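Local structure of 33-36 kDa outer membrane protein (Acinetobacter baumannii, 6GIE) at residues Y23-Q28 against G49-K54; L63-F68 against D227-P232. The protein probably forms a channel through the bacterial outer membrane as a beta-barrel porin. All coordinates share one frame; numbering follows the deposited sequence.

Contact 1. Residues Y23-Q28 against G49-K54; sequences YQFEVQ and GTYYFK
The ring of Y52 lies between Y23 and a threonine of its own strand. Y23 turns its edge toward one face in an offset edge-to-face pair, planes at 86°, with CE2 of Y23 3.7 Å from CE2 of Y52; CG2 of T50 lies 3.6 Å above the opposite face of Y52. At the edge of Y52 are the carbonyl group of Q24 and CB of E26. With chi1 at 63°, CG of Y23 sits between its backbone N and carbonyl carbon, which stands the ring up beside that of Y52, on the face that carries E26. Both tyrosine hydroxyls meet one water, which lies 2.8 Å from Y52 OH. The same water donates to E26 OE1 at 2.9 Å; that carboxylate is fixed by a salt bridge to R295. On the opposite face of the sheet from E26 and T50, F25 and Y51 meet obliquely, CE2 of F25 3.3 Å from CD1 of Y51, largely apolar rings suited to a probably lipid-facing wall. The amide of Q24 reaches beyond the strand pairing: NE2 donates to Y52 O at 3.0 Å, but bent, at 138°. Antiparallel backbone bonds join E26 with T50 and run from Y52 N to Q24 O. This hairpin is one piece of the barrel wall: strand 285-295 flanks 22-35, strand 74-83 flanks 43-52, and helix 66-69 packs on Y23 and Y52.

Contact 2. Residues L63-F68 against D227-P232; sequences LAEAAF and DLFVTP
A64 and E65 meet the ring of F229, where the segment carrying helix 66-69, folded inside the porin beta barrel, meets a turn of the wall. The apolar part is small: CB of A64 is 4.0 Å from CE1 of F229, and CG of E65 is 3.8 Å from CZ. Alanine is short enough to let the chain settle near the ring, while the phenylalanine, at the centre of an inverse gamma turn, reaches in from the wall. The side chains of E65 and F229 cross at about a right angle; chi1 (-69°) sets CG of E65 against F229, and the chi2 bend (-64°) carries the carboxylate on to polar partners. Among charges, OE1 of E65 forms a salt bridge with K196, which probably offsets the like charge of D227. E65 OE2 and D227 OD2 lie 4.6 Å apart, and a water donates to both. In the backbone, the carbonyl of P232, in the loop after strand 220-229, is directed at the amides of L63 and A64. A second water accepts from A64 N at 3.0 Å and donates to P232 O, which also takes a nearly straight bond from L63 N, 2.9 Å long with 170° at the hydrogen.

How the contacts relate
Contact 1 is a surface contact between adjoining strands of the barrel wall, whereas contact 2, about 16 Å away between centres, is partly buried and ties an inward-folded segment to a distant turn. Their chemistry follows: 23-28 and 49-54 share regular strand pairing and aromatic rings, while 63-68 and 227-232 rely on one direct backbone bond, waters and light apolar packing. The two nevertheless meet. CE1 of Y52 packs 3.4 Å from CB of A67, and Y23 OH approaches A66, so the inner helix leans on the hairpin. R295 joins them further, binding E26 in contact 1 and the carbonyl of L63 in contact 2.

Contact 1. Residues Y23-Q28 against G49-K54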
ATOM      1  N   TYR A  23      10.740   5.957 -14.302  1.00 36.86           N
ATOM      2  CA  TYR A  23       9.527   5.384 -14.911  1.00 33.15           C
ATOM      3  C   TYR A  23       8.326   6.315 -14.695  1.00 31.22           C
ATOM      4  O   TYR A  23       8.338   7.179 -13.775  1.00 28.86           O
ATOM      5  CB  TYR A  23       9.217   4.009 -14.286  1.00 30.07           C
ATOM      6  CG  TYR A  23       8.904   4.038 -12.774  1.00 25.60           C
ATOM      7  CD1 TYR A  23       9.925   4.148 -11.819  1.00 23.36           C
ATOM      8  CD2 TYR A  23       7.612   3.851 -12.319  1.00 23.29           C
ATOM      9  CE1 TYR A  23       9.633   4.134 -10.460  1.00 24.49           C
ATOM     10  CE2 TYR A  23       7.314   3.833 -10.963  1.00 20.29           C
ATOM     11  CZ  TYR A  23       8.319   3.981 -10.041  1.00 25.37           C
ATOM     12  OH  TYR A  23       7.991   3.998  -8.692  1.00 17.09           O
ATOM     13  N   GLN A  24       7.307   6.141 -15.544  1.00 28.04           N
ATOM     14  CA  GLN A  24       5.991   6.765 -15.358  1.00 27.29           C
ATOM     15  C   GLN A  24       4.779   5.791 -15.203  1.00 24.67           C
ATOM     16  O   GLN A  24       3.625   6.192 -14.878  1.00 24.63           O
ATOM     17  CB  GLN A  24       5.765   7.750 -16.488  1.00 32.95           C
ATOM     18  CG  GLN A  24       6.117   9.184 -16.161  1.00 36.28           C
ATOM     19  CD  GLN A  24       5.592  10.164 -17.194  1.00 35.98           C
ATOM     20  OE1 GLN A  24       5.982  10.116 -18.358  1.00 41.05           O
ATOM     21  NE2 GLN A  24       4.660  11.026 -16.774  1.00 35.24           N
ATOM     22  N   PHE A  25       5.019   4.512 -15.406  1.00 24.59           N
ATOM     23  CA  PHE A  25       3.970   3.505 -15.237  1.00 25.46           C
ATOM     24  C   PHE A  25       4.436   2.320 -14.478  1.00 22.87           C
ATOM     25  O   PHE A  25       5.600   1.948 -14.519  1.00 27.55           O
ATOM     26  CB  PHE A  25       3.496   2.965 -16.565  1.00 29.20           C
ATOM     27  CG  PHE A  25       3.110   4.013 -17.542  1.00 30.86           C
ATOM     28  CD1 PHE A  25       4.078   4.634 -18.340  1.00 33.53           C
ATOM     29  CD2 PHE A  25       1.781   4.351 -17.713  1.00 39.94           C
ATOM     30  CE1 PHE A  25       3.725   5.575 -19.290  1.00 39.14           C
ATOM     31  CE2 PHE A  25       1.410   5.303 -18.682  1.00 46.75           C
ATOM     32  CZ  PHE A  25       2.388   5.912 -19.464  1.00 43.50           C
ATOM     33  N   GLU A  26       3.506   1.724 -13.752  1.00 22.64           N
ATOM     34  CA  GLU A  26       3.822   0.534 -12.994  1.00 22.99           C
ATOM     35  C   GLU A  26       2.628  -0.371 -13.121  1.00 20.88           C
ATOM     36  O   GLU A  26       1.491   0.084 -12.957  1.00 23.08           O
ATOM     37  CB  GLU A  26       4.079   0.859 -11.527  1.00 22.48           C
ATOM     38  CG  GLU A  26       4.156  -0.382 -10.652  1.00 25.89           C
ATOM     39  CD  GLU A  26       4.498  -0.076  -9.188  1.00 34.09           C
ATOM     40  OE1 GLU A  26       5.658   0.400  -8.937  1.00 22.07           O
ATOM     41  OE2 GLU A  26       3.611  -0.409  -8.320  1.00 29.15           O
ATOM     42  N   VAL A  27       2.858  -1.621 -13.474  1.00 19.43           N
ATOM     43  CA  VAL A  27       1.775  -2.580 -13.417  1.00 22.31           C
ATOM     44  C   VAL A  27       2.139  -3.642 -12.446  1.00 21.32           C
ATOM     45  O   VAL A  27       3.312  -3.995 -12.304  1.00 20.78           O
ATOM     46  CB  VAL A  27       1.357  -3.165 -14.800  1.00 24.34           C
ATOM     47  CG1 VAL A  27       0.782  -2.058 -15.633  1.00 23.94           C
ATOM     48  CG2 VAL A  27       2.519  -3.775 -15.510  1.00 30.53           C
ATOM     49  N   GLN A  28       1.116  -4.151 -11.779  1.00 21.05           N
ATOM     50  CA  GLN A  28       1.334  -5.081 -10.726  1.00 24.49           C
ATOM     51  C   GLN A  28       0.257  -6.114 -10.742  1.00 26.27           C
ATOM     52  O   GLN A  28      -0.919  -5.784 -10.968  1.00 22.91           O
ATOM     53  CB  GLN A  28       1.360  -4.382  -9.356  1.00 32.05           C
ATOM     54  CG  GLN A  28       2.026  -5.243  -8.295  1.00 47.12           C
ATOM     55  CD  GLN A  28       1.728  -4.787  -6.889  1.00 55.53           C
ATOM     56  OE1 GLN A  28       1.516  -3.592  -6.638  1.00 53.21           O
ATOM     57  NE2 GLN A  28       1.686  -5.745  -5.959  1.00 40.87           N
ATOM     58  N   GLY A  49      -2.941  -0.869 -12.278  1.00 19.82           N
ATOM     59  CA  GLY A  49      -2.119  -0.041 -13.145  1.00 21.54           C
ATOM     60  C   GLY A  49      -1.971   1.328 -12.544  1.00 18.46           C
ATOM     61  O   GLY A  49      -2.934   1.878 -12.090  1.00 21.94           O
ATOM     62  N   THR A  50      -0.769   1.873 -12.559  1.00 16.99           N
ATOM     63  CA  THR A  50      -0.564   3.223 -12.112  1.00 19.83           C
ATOM     64  C   THR A  50       0.130   4.167 -13.134  1.00 18.49           C
ATOM     65  O   THR A  50       1.134   3.842 -13.751  1.00 17.13           O
ATOM     66  CB  THR A  50       0.182   3.199 -10.740  1.00 16.53           C
ATOM     67  OG1 THR A  50      -0.538   2.326  -9.885  1.00 15.22           O
ATOM     68  CG2 THR A  50       0.151   4.589 -10.103  1.00 14.55           C
ATOM     69  N   TYR A  51      -0.426   5.344 -13.276  1.00 20.36           N
ATOM     70  CA  TYR A  51       0.195   6.391 -14.083  1.00 21.55           C
ATOM     71  C   TYR A  51       0.643   7.571 -13.202  1.00 20.32           C
ATOM     72  O   TYR A  51      -0.157   8.240 -12.602  1.00 20.08           O
ATOM     73  CB  TYR A  51      -0.795   6.884 -15.123  1.00 24.28           C
ATOM     74  CG  TYR A  51      -0.262   8.073 -15.899  1.00 29.21           C
ATOM     75  CD1 TYR A  51       0.836   7.934 -16.704  1.00 32.20           C
ATOM     76  CD2 TYR A  51      -0.860   9.331 -15.821  1.00 31.57           C
ATOM     77  CE1 TYR A  51       1.353   9.000 -17.407  1.00 34.79           C
ATOM     78  CE2 TYR A  51      -0.343  10.401 -16.545  1.00 34.12           C
ATOM     79  CZ  TYR A  51       0.780  10.214 -17.323  1.00 35.70           C
ATOM     80  OH  TYR A  51       1.346  11.218 -18.075  1.00 46.44           O
ATOM     81  N   TYR A  52       1.934   7.839 -13.197  1.00 21.92           N
ATOM     82  CA  TYR A  52       2.501   8.946 -12.446  1.00 23.19           C
ATOM     83  C   TYR A  52       2.562  10.134 -13.360  1.00 25.01           C
ATOM     84  O   TYR A  52       2.904  10.015 -14.561  1.00 24.44           O
ATOM     85  CB  TYR A  52       3.873   8.572 -11.879  1.00 23.52           C
ATOM     86  CG  TYR A  52       3.785   7.367 -10.950  1.00 20.39           C
ATOM     87  CD1 TYR A  52       3.557   7.540  -9.624  1.00 18.91           C
ATOM     88  CD2 TYR A  52       3.932   6.070 -11.414  1.00 21.50           C
ATOM     89  CE1 TYR A  52       3.398   6.494  -8.748  1.00 18.30           C
ATOM     90  CE2 TYR A  52       3.851   4.978 -10.523  1.00 25.70           C
ATOM     91  CZ  TYR A  52       3.576   5.215  -9.163  1.00 22.20           C
ATOM     92  OH  TYR A  52       3.472   4.212  -8.203  1.00 20.18           O
ATOM     93  N   PHE A  53       2.170  11.289 -12.823  1.00 24.00           N
ATOM     94  CA  PHE A  53       2.044  12.471 -13.689  1.00 25.71           C
ATOM     95  C   PHE A  53       3.422  12.948 -14.053  1.00 25.44           C
ATOM     96  O   PHE A  53       3.599  13.604 -15.012  1.00 24.75           O
ATOM     97  CB  PHE A  53       1.309  13.597 -12.979  1.00 26.83           C
ATOM     98  CG  PHE A  53      -0.090  13.250 -12.545  1.00 29.33           C
ATOM     99  CD1 PHE A  53      -0.768  12.129 -13.024  1.00 33.65           C
ATOM    100  CD2 PHE A  53      -0.765  14.102 -11.682  1.00 31.68           C
ATOM    101  CE1 PHE A  53      -2.067  11.848 -12.623  1.00 28.52           C
ATOM    102  CE2 PHE A  53      -2.043  13.813 -11.273  1.00 29.58           C
ATOM    103  CZ  PHE A  53      -2.700  12.709 -11.745  1.00 29.04           C
ATOM    104  N   LYS A  54       4.418  12.629 -13.249  1.00 27.11           N
ATOM    105  CA  LYS A  54       5.765  13.035 -13.578  1.00 31.43           C
ATOM    106  C   LYS A  54       6.638  11.780 -13.504  1.00 28.63           C
ATOM    107  O   LYS A  54       6.240  10.805 -12.875  1.00 23.24           O
ATOM    108  CB  LYS A  54       6.149  14.109 -12.561  1.00 46.54           C
ATOM    109  CG  LYS A  54       7.614  14.507 -12.408  1.00 55.11           C
ATOM    110  CD  LYS A  54       7.772  15.953 -11.899  1.00 54.05           C
ATOM    111  CE  LYS A  54       6.820  16.367 -10.758  1.00 68.63           C
ATOM    112  NZ  LYS A  54       6.350  17.802 -10.880  1.00 67.01           N
TER
HETATM  113  O   HOH W   1       5.908   3.016  -7.666  1.00  8.90           O
HETATM  114  O   HOH W   2       0.369  -0.168 -10.039  1.00 22.27           O

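Contact 2. Residues L63-F68 against D227-P232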
ATOM      1  N   LEU A  63      13.876   1.027  -3.866  1.00 15.95           N
ATOM      2  CA  LEU A  63      13.133   1.154  -5.137  1.00 15.63           C
ATOM      3  C   LEU A  63      11.657   0.963  -4.859  1.00 15.11           C
ATOM      4  O   LEU A  63      10.813   1.651  -5.465  1.00 15.06           O
ATOM      5  CB  LEU A  63      13.579   0.156  -6.199  1.00 19.20           C
ATOM      6  CG  LEU A  63      14.982   0.189  -6.793  1.00 26.14           C
ATOM      7  CD1 LEU A  63      15.244  -1.044  -7.660  1.00 31.53           C
ATOM      8  CD2 LEU A  63      15.183   1.407  -7.626  1.00 31.92           C
ATOM      9  N   ALA A  64      11.295   0.094  -3.909  1.00 14.98           N
ATOM     10  CA  ALA A  64       9.849  -0.095  -3.682  1.00 14.83           C
ATOM     11  C   ALA A  64       9.082   1.210  -3.354  1.00 19.41           C
ATOM     12  O   ALA A  64       7.881   1.280  -3.638  1.00 20.23           O
ATOM     13  CB  ALA A  64       9.569  -1.143  -2.607  1.00 14.75           C
ATOM     14  N   GLU A  65       9.769   2.203  -2.749  1.00 15.31           N
ATOM     15  CA  GLU A  65       9.122   3.374  -2.217  1.00 17.47           C
ATOM     16  C   GLU A  65       9.456   4.625  -3.016  1.00 15.96           C
ATOM     17  O   GLU A  65       9.334   5.718  -2.518  1.00 13.62           O
ATOM     18  CB  GLU A  65       9.547   3.618  -0.741  1.00 15.41           C
ATOM     19  CG  GLU A  65       9.018   2.574   0.217  1.00 16.77           C
ATOM     20  CD  GLU A  65       7.492   2.520   0.357  1.00 20.66           C
ATOM     21  OE1 GLU A  65       6.769   3.497   0.045  1.00 30.74           O
ATOM     22  OE2 GLU A  65       6.980   1.436   0.732  1.00 31.17           O
ATOM     23  N   ALA A  66       9.881   4.458  -4.253  1.00 18.64           N
ATOM     24  CA  ALA A  66      10.341   5.585  -5.069  1.00 17.09           C
ATOM     25  C   ALA A  66       9.225   6.582  -5.329  1.00 16.69           C
ATOM     26  O   ALA A  66       9.524   7.811  -5.396  1.00 14.54           O
ATOM     27  CB  ALA A  66      10.916   5.076  -6.403  1.00 18.28           C
ATOM     28  N   ALA A  67       7.968   6.103  -5.455  1.00 14.52           N
ATOM     29  CA  ALA A  67       6.839   7.054  -5.775  1.00 18.03           C
ATOM     30  C   ALA A  67       6.621   7.992  -4.576  1.00 17.21           C
ATOM     31  O   ALA A  67       6.544   9.262  -4.700  1.00 16.91           O
ATOM     32  CB  ALA A  67       5.531   6.345  -6.134  1.00 15.21           C
ATOM     33  N   PHE A  68       6.484   7.368  -3.419  1.00 15.81           N
ATOM     34  CA  PHE A  68       6.445   8.141  -2.159  1.00 18.14           C
ATOM     35  C   PHE A  68       7.641   9.102  -1.945  1.00 16.47           C
ATOM     36  O   PHE A  68       7.474  10.327  -1.667  1.00 15.54           O
ATOM     37  CB  PHE A  68       6.322   7.229  -0.966  1.00 18.11           C
ATOM     38  CG  PHE A  68       6.186   7.977   0.319  1.00 16.56           C
ATOM     39  CD1 PHE A  68       4.979   8.573   0.663  1.00 19.44           C
ATOM     40  CD2 PHE A  68       7.239   8.085   1.169  1.00 15.76           C
ATOM     41  CE1 PHE A  68       4.872   9.300   1.870  1.00 22.79           C
ATOM     42  CE2 PHE A  68       7.143   8.785   2.398  1.00 15.57           C
ATOM     43  CZ  PHE A  68       5.966   9.399   2.734  1.00 17.60           C
ATOM     44  N   ASP A 227       8.783  -2.252   7.002  1.00 17.85           N
ATOM     45  CA  ASP A 227       9.593  -2.852   5.928  1.00 19.83           C
ATOM     46  C   ASP A 227      11.039  -2.555   6.173  1.00 19.16           C
ATOM     47  O   ASP A 227      11.392  -1.410   6.400  1.00 16.75           O
ATOM     48  CB  ASP A 227       9.169  -2.299   4.564  1.00 26.91           C
ATOM     49  CG  ASP A 227       7.850  -2.905   4.072  1.00 35.85           C
ATOM     50  OD1 ASP A 227       7.649  -4.148   4.145  1.00 43.90           O
ATOM     51  OD2 ASP A 227       6.995  -2.137   3.585  1.00 56.46           O
ATOM     52  N   LEU A 228      11.882  -3.579   6.154  1.00 16.46           N
ATOM     53  CA  LEU A 228      13.324  -3.398   6.275  1.00 17.25           C
ATOM     54  C   LEU A 228      13.929  -3.581   4.865  1.00 16.46           C
ATOM     55  O   LEU A 228      14.015  -4.705   4.344  1.00 15.04           O
ATOM     56  CB  LEU A 228      13.933  -4.431   7.232  1.00 19.36           C
ATOM     57  CG  LEU A 228      13.096  -4.721   8.479  1.00 23.68           C
ATOM     58  CD1 LEU A 228      13.719  -5.705   9.457  1.00 25.18           C
ATOM     59  CD2 LEU A 228      12.910  -3.409   9.201  1.00 34.66           C
ATOM     60  N   PHE A 229      14.464  -2.480   4.352  1.00 15.80           N
ATOM     61  CA  PHE A 229      15.140  -2.422   3.076  1.00 16.55           C
ATOM     62  C   PHE A 229      16.562  -2.810   3.269  1.00 18.64           C
ATOM     63  O   PHE A 229      17.406  -1.968   3.504  1.00 21.83           O
ATOM     64  CB  PHE A 229      14.937  -1.058   2.437  1.00 16.24           C
ATOM     65  CG  PHE A 229      13.517  -0.821   2.149  1.00 14.80           C
ATOM     66  CD1 PHE A 229      12.929  -1.432   1.037  1.00 14.39           C
ATOM     67  CD2 PHE A 229      12.732  -0.078   3.002  1.00 14.39           C
ATOM     68  CE1 PHE A 229      11.577  -1.290   0.804  1.00 16.18           C
ATOM     69  CE2 PHE A 229      11.375   0.096   2.765  1.00 13.82           C
ATOM     70  CZ  PHE A 229      10.781  -0.521   1.660  1.00 13.31           C
ATOM     71  N   VAL A 230      16.805  -4.117   3.302  1.00 17.69           N
ATOM     72  CA  VAL A 230      18.133  -4.545   3.678  1.00 22.10           C
ATOM     73  C   VAL A 230      19.137  -4.197   2.586  1.00 21.93           C
ATOM     74  O   VAL A 230      20.315  -4.067   2.871  1.00 21.21           O
ATOM     75  CB  VAL A 230      18.239  -6.034   4.087  1.00 27.22           C
ATOM     76  CG1 VAL A 230      17.326  -6.351   5.276  1.00 29.59           C
ATOM     77  CG2 VAL A 230      17.981  -6.944   2.914  1.00 30.41           C
ATOM     78  N   THR A 231      18.663  -4.058   1.345  1.00 19.20           N
ATOM     79  CA  THR A 231      19.368  -3.296   0.336  1.00 19.49           C
ATOM     80  C   THR A 231      18.275  -2.505  -0.346  1.00 16.85           C
ATOM     81  O   THR A 231      17.109  -2.769  -0.078  1.00 14.75           O
ATOM     82  CB  THR A 231      19.996  -4.194  -0.750  1.00 21.07           C
ATOM     83  OG1 THR A 231      18.966  -4.658  -1.660  1.00 19.68           O
ATOM     84  CG2 THR A 231      20.763  -5.354  -0.144  1.00 23.73           C
ATOM     85  N   PRO A 232      18.619  -1.647  -1.296  1.00 17.76           N
ATOM     86  CA  PRO A 232      17.623  -0.858  -2.029  1.00 20.00           C
ATOM     87  C   PRO A 232      16.631  -1.725  -2.867  1.00 22.56           C
ATOM     88  O   PRO A 232      15.481  -1.285  -3.217  1.00 16.80           O
ATOM     89  CB  PRO A 232      18.499   0.046  -2.961  1.00 21.41           C
ATOM     90  CG  PRO A 232      19.823   0.094  -2.275  1.00 22.20           C
ATOM     91  CD  PRO A 232      19.985  -1.306  -1.733  1.00 21.22           C
TER
HETATM   92  O   HOH W   3      13.084  -1.805  -2.499  1.00  5.77           O
HETATM   93  O   HOH W   4       7.307  -1.449   0.641  1.00 26.89           O